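Local coordinates for epidermin leader peptide processing serine protease EpiP (Staphylococcus aureus subsp. aureus, PDB 3QFH), which is a subtilisin-like serine endopeptidase that probably cleaves the leader peptide from the precursor of the lantibiotic epidermin, at residues Lys40-Val45 and Ile56-Met61; Tyr22-Tyr27 and Lys254-Ala259. All coordinates share one frame; numbering follows the deposited sequence.

Contact 1: Lys40-Val45 and Ile56-Met61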
loop_
_atom_site.group_PDB
_atom_site.type_symbol
_atom_site.label_atom_id
_atom_site.label_comp_id
_atom_site.label_asym_id
_atom_site.label_seq_id
_atom_site.Cartn_x
_atom_site.Cartn_y
_atom_site.Cartn_z
ATOM N N LYS A 40 21.961 9.126 27.922
ATOM C CA LYS A 40 21.803 10.507 27.468
ATOM C C LYS A 40 20.381 11.024 27.563
ATOM O O LYS A 40 20.083 12.110 27.078
ATOM C CB LYS A 40 22.369 10.669 26.057
ATOM C CG LYS A 40 23.863 10.425 26.058
ATOM C CD LYS A 40 24.604 11.211 25.003
ATOM C CE LYS A 40 26.027 11.454 25.476
ATOM N NZ LYS A 40 26.847 12.288 24.550
ATOM N N SER A 41 19.522 10.270 28.241
ATOM C CA SER A 41 18.108 10.618 28.378
ATOM C C SER A 41 17.523 11.067 27.040
ATOM O O SER A 41 16.991 12.167 26.918
ATOM C CB SER A 41 17.909 11.674 29.458
ATOM O OG SER A 41 18.184 11.124 30.733
ATOM N N LEU A 42 17.653 10.209 26.033
ATOM C CA LEU A 42 17.123 10.513 24.710
ATOM C C LEU A 42 15.597 10.393 24.704
ATOM O O LEU A 42 15.032 9.465 25.288
ATOM C CB LEU A 42 17.708 9.571 23.660
ATOM C CG LEU A 42 19.221 9.580 23.457
ATOM C CD1 LEU A 42 19.609 8.510 22.439
ATOM C CD2 LEU A 42 19.712 10.971 23.030
ATOM N N ASN A 43 14.940 11.336 24.046
ATOM C CA ASN A 43 13.489 11.336 23.957
ATOM C C ASN A 43 13.034 10.568 22.693
ATOM O O ASN A 43 12.789 11.161 21.644
ATOM C CB ASN A 43 12.985 12.780 23.960
ATOM C CG ASN A 43 11.474 12.883 23.898
ATOM O OD1 ASN A 43 10.755 11.893 24.016
ATOM N ND2 ASN A 43 10.987 14.096 23.703
ATOM N N VAL A 44 12.942 9.246 22.818
ATOM C CA VAL A 44 12.517 8.371 21.730
ATOM C C VAL A 44 11.003 8.462 21.543
ATOM O O VAL A 44 10.252 8.083 22.424
ATOM C CB VAL A 44 12.901 6.912 22.021
ATOM C CG1 VAL A 44 12.392 5.983 20.922
ATOM C CG2 VAL A 44 14.405 6.779 22.170
ATOM N N VAL A 45 10.552 8.975 20.407
ATOM C CA VAL A 45 9.102 9.127 20.156
ATOM C C VAL A 45 8.478 8.017 19.248
ATOM O O VAL A 45 7.273 7.983 19.033
ATOM C CB VAL A 45 8.783 10.541 19.595
ATOM C CG1 VAL A 45 9.120 11.633 20.646
ATOM C CG2 VAL A 45 9.528 10.790 18.314
ATOM N N ILE A 56 13.720 10.131 17.235
ATOM C CA ILE A 56 14.097 10.803 18.455
ATOM C C ILE A 56 13.925 12.302 18.289
ATOM O O ILE A 56 14.233 12.872 17.238
ATOM C CB ILE A 56 15.562 10.463 18.809
ATOM C CG1 ILE A 56 15.738 8.935 18.889
ATOM C CG2 ILE A 56 15.980 11.140 20.117
ATOM C CD1 ILE A 56 17.173 8.488 19.253
ATOM N N LYS A 57 13.401 12.935 19.321
ATOM C CA LYS A 57 13.212 14.354 19.293
ATOM C C LYS A 57 14.395 14.921 20.076
ATOM O O LYS A 57 14.584 14.595 21.250
ATOM C CB LYS A 57 11.860 14.719 19.914
ATOM C CG LYS A 57 11.419 16.117 19.582
ATOM C CD LYS A 57 10.024 16.459 20.110
ATOM C CE LYS A 57 9.651 17.883 19.705
ATOM N NZ LYS A 57 8.359 18.348 20.281
ATOM N N MET A 58 15.226 15.716 19.413
ATOM C CA MET A 58 16.401 16.301 20.065
ATOM C C MET A 58 16.924 17.557 19.366
ATOM O O MET A 58 16.561 17.835 18.226
ATOM C CB MET A 58 17.518 15.254 20.195
ATOM C CG MET A 58 17.909 14.550 18.923
ATOM S SD MET A 58 19.090 13.177 19.203
ATOM C CE MET A 58 19.100 12.442 17.579
ATOM N N THR A 59 17.759 18.323 20.074
ATOM C CA THR A 59 18.358 19.533 19.505
ATOM C C THR A 59 19.341 19.128 18.425
ATOM O O THR A 59 19.775 17.971 18.377
ATOM C CB THR A 59 19.121 20.382 20.566
ATOM O OG1 THR A 59 20.233 19.634 21.086
ATOM C CG2 THR A 59 18.188 20.797 21.703
ATOM N N LYS A 60 19.716 20.070 17.565
ATOM C CA LYS A 60 20.664 19.735 16.500
ATOM C C LYS A 60 22.027 19.416 17.125
ATOM O O LYS A 60 22.781 18.616 16.590
ATOM C CB LYS A 60 20.794 20.852 15.460
ATOM C CG LYS A 60 21.494 20.366 14.167
ATOM C CD LYS A 60 21.812 21.492 13.187
ATOM C CE LYS A 60 22.997 22.336 13.674
ATOM N NZ LYS A 60 23.366 23.389 12.690
ATOM N N MET A 61 22.318 20.037 18.264
ATOM C CA MET A 61 23.567 19.804 18.990
ATOM C C MET A 61 23.652 18.376 19.536
ATOM O O MET A 61 24.712 17.748 19.466
ATOM C CB MET A 61 23.709 20.805 20.140
ATOM C CG MET A 61 23.868 22.245 19.690
ATOM S SD MET A 61 25.468 22.586 18.934
ATOM C CE MET A 61 26.558 22.513 20.362
HETATM O O HOH W 1 16.313 13.370 23.040
#

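Contact 2: Tyr22-Tyr27 and Lys254-Ala259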
loop_
_atom_site.group_PDB
_atom_site.type_symbol
_atom_site.label_atom_id
_atom_site.label_comp_id
_atom_site.label_asym_id
_atom_site.label_seq_id
_atom_site.Cartn_x
_atom_site.Cartn_y
_atom_site.Cartn_z
ATOM N N TYR A 22 12.696 16.507 15.058
ATOM C CA TYR A 22 12.489 15.078 14.900
ATOM C C TYR A 22 13.590 14.465 14.043
ATOM O O TYR A 22 13.769 14.848 12.883
ATOM C CB TYR A 22 11.114 14.802 14.271
ATOM C CG TYR A 22 9.947 14.981 15.235
ATOM C CD1 TYR A 22 9.364 16.236 15.458
ATOM C CD2 TYR A 22 9.430 13.887 15.925
ATOM C CE1 TYR A 22 8.279 16.382 16.361
ATOM C CE2 TYR A 22 8.368 14.024 16.825
ATOM C CZ TYR A 22 7.801 15.260 17.040
ATOM O OH TYR A 22 6.753 15.346 17.923
ATOM N N TYR A 23 14.336 13.528 14.624
ATOM C CA TYR A 23 15.382 12.817 13.890
ATOM C C TYR A 23 15.064 11.340 13.751
ATOM O O TYR A 23 14.551 10.691 14.683
ATOM C CB TYR A 23 16.749 12.983 14.551
ATOM C CG TYR A 23 17.314 14.370 14.399
ATOM C CD1 TYR A 23 18.058 14.720 13.266
ATOM C CD2 TYR A 23 17.090 15.345 15.367
ATOM C CE1 TYR A 23 18.566 16.003 13.106
ATOM C CE2 TYR A 23 17.595 16.640 15.212
ATOM C CZ TYR A 23 18.337 16.959 14.085
ATOM O OH TYR A 23 18.843 18.231 13.933
ATOM N N SER A 24 15.354 10.830 12.559
ATOM C CA SER A 24 15.226 9.413 12.261
ATOM C C SER A 24 16.597 8.807 12.502
ATOM O O SER A 24 17.604 9.311 11.990
ATOM C CB SER A 24 14.766 9.199 10.827
ATOM O OG SER A 24 13.432 9.669 10.663
ATOM N N VAL A 25 16.642 7.735 13.291
ATOM C CA VAL A 25 17.907 7.125 13.664
ATOM C C VAL A 25 17.946 5.630 13.420
ATOM O O VAL A 25 17.029 4.905 13.823
ATOM C CB VAL A 25 18.216 7.388 15.172
ATOM C CG1 VAL A 25 19.534 6.774 15.565
ATOM C CG2 VAL A 25 18.244 8.897 15.455
ATOM N N GLU A 26 19.012 5.178 12.756
ATOM C CA GLU A 26 19.231 3.766 12.538
ATOM C C GLU A 26 20.338 3.340 13.481
ATOM O O GLU A 26 21.450 3.876 13.442
ATOM C CB GLU A 26 19.570 3.463 11.071
ATOM C CG GLU A 26 19.732 1.970 10.790
ATOM C CD GLU A 26 19.661 1.617 9.301
ATOM O OE1 GLU A 26 19.494 2.532 8.448
ATOM O OE2 GLU A 26 19.752 0.407 8.991
ATOM N N TYR A 27 20.024 2.402 14.359
ATOM C CA TYR A 27 20.978 1.945 15.360
ATOM C C TYR A 27 21.452 0.518 15.084
ATOM O O TYR A 27 20.973 -0.139 14.167
ATOM C CB TYR A 27 20.418 2.122 16.776
ATOM C CG TYR A 27 19.050 1.521 17.069
ATOM C CD1 TYR A 27 18.924 0.246 17.595
ATOM C CD2 TYR A 27 17.896 2.268 16.894
ATOM C CE1 TYR A 27 17.682 -0.288 17.901
ATOM C CE2 TYR A 27 16.652 1.746 17.183
ATOM C CZ TYR A 27 16.549 0.465 17.694
ATOM O OH TYR A 27 15.309 -0.061 17.995
ATOM N N LYS A 254 17.808 8.659 4.084
ATOM C CA LYS A 254 18.363 7.329 4.188
ATOM C C LYS A 254 17.716 6.420 5.224
ATOM O O LYS A 254 17.411 5.249 4.926
ATOM C CB LYS A 254 19.847 7.466 4.511
ATOM C CG LYS A 254 20.610 6.173 4.756
ATOM C CD LYS A 254 20.696 5.313 3.535
ATOM C CE LYS A 254 21.776 4.228 3.700
ATOM N NZ LYS A 254 21.733 3.227 2.601
ATOM N N VAL A 255 17.524 6.922 6.439
ATOM C CA VAL A 255 16.988 6.066 7.503
ATOM C C VAL A 255 15.609 5.518 7.166
ATOM O O VAL A 255 15.335 4.333 7.390
ATOM C CB VAL A 255 17.014 6.749 8.877
ATOM C CG1 VAL A 255 16.383 5.855 9.927
ATOM C CG2 VAL A 255 18.444 7.051 9.258
ATOM N N GLU A 256 14.759 6.370 6.598
ATOM C CA GLU A 256 13.433 5.969 6.199
ATOM C C GLU A 256 13.498 4.952 5.076
ATOM O O GLU A 256 12.758 3.989 5.078
ATOM C CB GLU A 256 12.589 7.163 5.737
ATOM C CG GLU A 256 11.930 7.956 6.828
ATOM C CD GLU A 256 12.857 8.843 7.636
ATOM O OE1 GLU A 256 14.016 9.111 7.209
ATOM O OE2 GLU A 256 12.382 9.300 8.702
ATOM N N TYR A 257 14.361 5.203 4.094
ATOM C CA TYR A 257 14.512 4.301 2.956
ATOM C C TYR A 257 14.862 2.897 3.467
ATOM O O TYR A 257 14.193 1.904 3.139
ATOM C CB TYR A 257 15.592 4.809 1.989
ATOM C CG TYR A 257 15.684 3.953 0.754
ATOM C CD1 TYR A 257 15.002 4.299 -0.401
ATOM C CD2 TYR A 257 16.411 2.761 0.761
ATOM C CE1 TYR A 257 15.055 3.489 -1.534
ATOM C CE2 TYR A 257 16.478 1.960 -0.363
ATOM C CZ TYR A 257 15.792 2.330 -1.506
ATOM O OH TYR A 257 15.844 1.530 -2.620
ATOM N N ASP A 258 15.901 2.835 4.288
ATOM C CA ASP A 258 16.356 1.584 4.879
ATOM C C ASP A 258 15.276 0.928 5.704
ATOM O O ASP A 258 15.113 -0.274 5.639
ATOM C CB ASP A 258 17.570 1.821 5.783
ATOM C CG ASP A 258 18.828 2.186 5.000
ATOM O OD1 ASP A 258 18.837 2.006 3.763
ATOM O OD2 ASP A 258 19.811 2.640 5.629
ATOM N N ALA A 259 14.563 1.715 6.501
ATOM C CA ALA A 259 13.516 1.173 7.365
ATOM C C ALA A 259 12.447 0.490 6.522
ATOM O O ALA A 259 12.041 -0.645 6.814
ATOM C CB ALA A 259 12.889 2.267 8.212
HETATM O O HOH W 2 21.167 0.403 6.658
#

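Contact 1: Lys40-Val45 and Ile56-Met61
Ile56 sends CG1 to the side opposite its own carbonyl carbon (chi1 -55°), and with the chain extended beyond it CD1 reaches Leu42, where it lies 4.0 Å from CD1 of that residue. Leu42 likewise has CG turned back beside its backbone N. Leu42 lies just ahead of strand 43-48, which forms a beta hairpin of the propeptide-like domain with strand 53-59; the two run antiparallel, with 141° between the short segments. Val44 and Ile56 share a face of this hairpin as a non-hydrogen-bonded pair, their CA atoms 4.4 Å apart. Val44 CG2 comes within 4.1 Å of Ile56 CG1, and helix 30-40 covers this side through Phe33 and Val37. Between the two segments one backbone hydrogen bond is made, and it is nearly straight: Lys57 N donates to Asn43 O over 3.0 Å, the angle at the hydrogen being 171°. That oxygen also receives a CA-H...O contact from Ile56. A water bridges Asn43 N, from which it accepts, and Lys57 O, to which it donates. On the other face the Asn43 and Lys57 side chains lie alongside each other, pointing the same way, with Asn43 ND2 3.9 Å from Lys57 CB.

Contact 2: Tyr22-Tyr27 and Lys254-Ala259
Val255, Glu26 and Ser24 bury the most surface here, in that order of decrease from 73 to 65 Å². The valine leads from the helix with both methyls against strand 22-27: CG2 lies 3.6 Å from Ser24 O, while CG1 sits 3.8 Å from Ser24 CB and equally close to Val25 C, so one branched side chain covers the backbone between two strand residues. Ser24 OG is hydrogen-bonded to Thr79 OG1. Beyond the valine, CB of Glu26 touches Val255 CG1 at 4.1 Å. The strand passes the helix at 53°, with 7.8 Å between the short axes, and Ser24 and Glu26 face the helix while Val25 points to the other side. This is a sheet-on-helix interface, in which the propeptide-like domain packs on helix 254-269 of the subtilase domain, as prodomains do in subtilisins. With CG swung to the far side from the backbone N (chi1 -177°) and an extended chain, Glu26 carries its carboxylate to Asp258. The side chains cross at about a right angle and the carboxylate planes are 76° apart, with Glu26 OE1 only 2.8 Å from Asp258 OD2. Such crowding of like charges would probably raise the proton affinity of one of them. Nearby positive charge may ease it: Lys262 forms a salt bridge with Glu26 OE2, and Lys254 NZ is in a salt bridge with Asp258 OD1, its hydrogen bond weak. A water donates to both Glu26 OE2 and Asp258 OD2, the latter over 2.8 Å.

In the fold
From the N terminus the chain first lays down strand 20-27, which supplies one side of contact 2, then helix 30-40, then the hairpin of strands 43-48 and 53-59. Contact 1 closes that short loop, with ten residues between its segments. Contact 2 closes only after a further long run of chain, when helix 254-269 arrives after 226 intervening residues; contact 1 therefore lies wholly within its span. The centres are 14 Å apart. Strands 20-27 and 53-59 are neighbours in one sheet, where Tyr23 N lies 2.7 Å from Ile56 O, a probable hydrogen bond. Contact 1 joins one edge strand, 43-48, to its neighbour 53-59, and contact 2 joins that sheet to the subtilase domain.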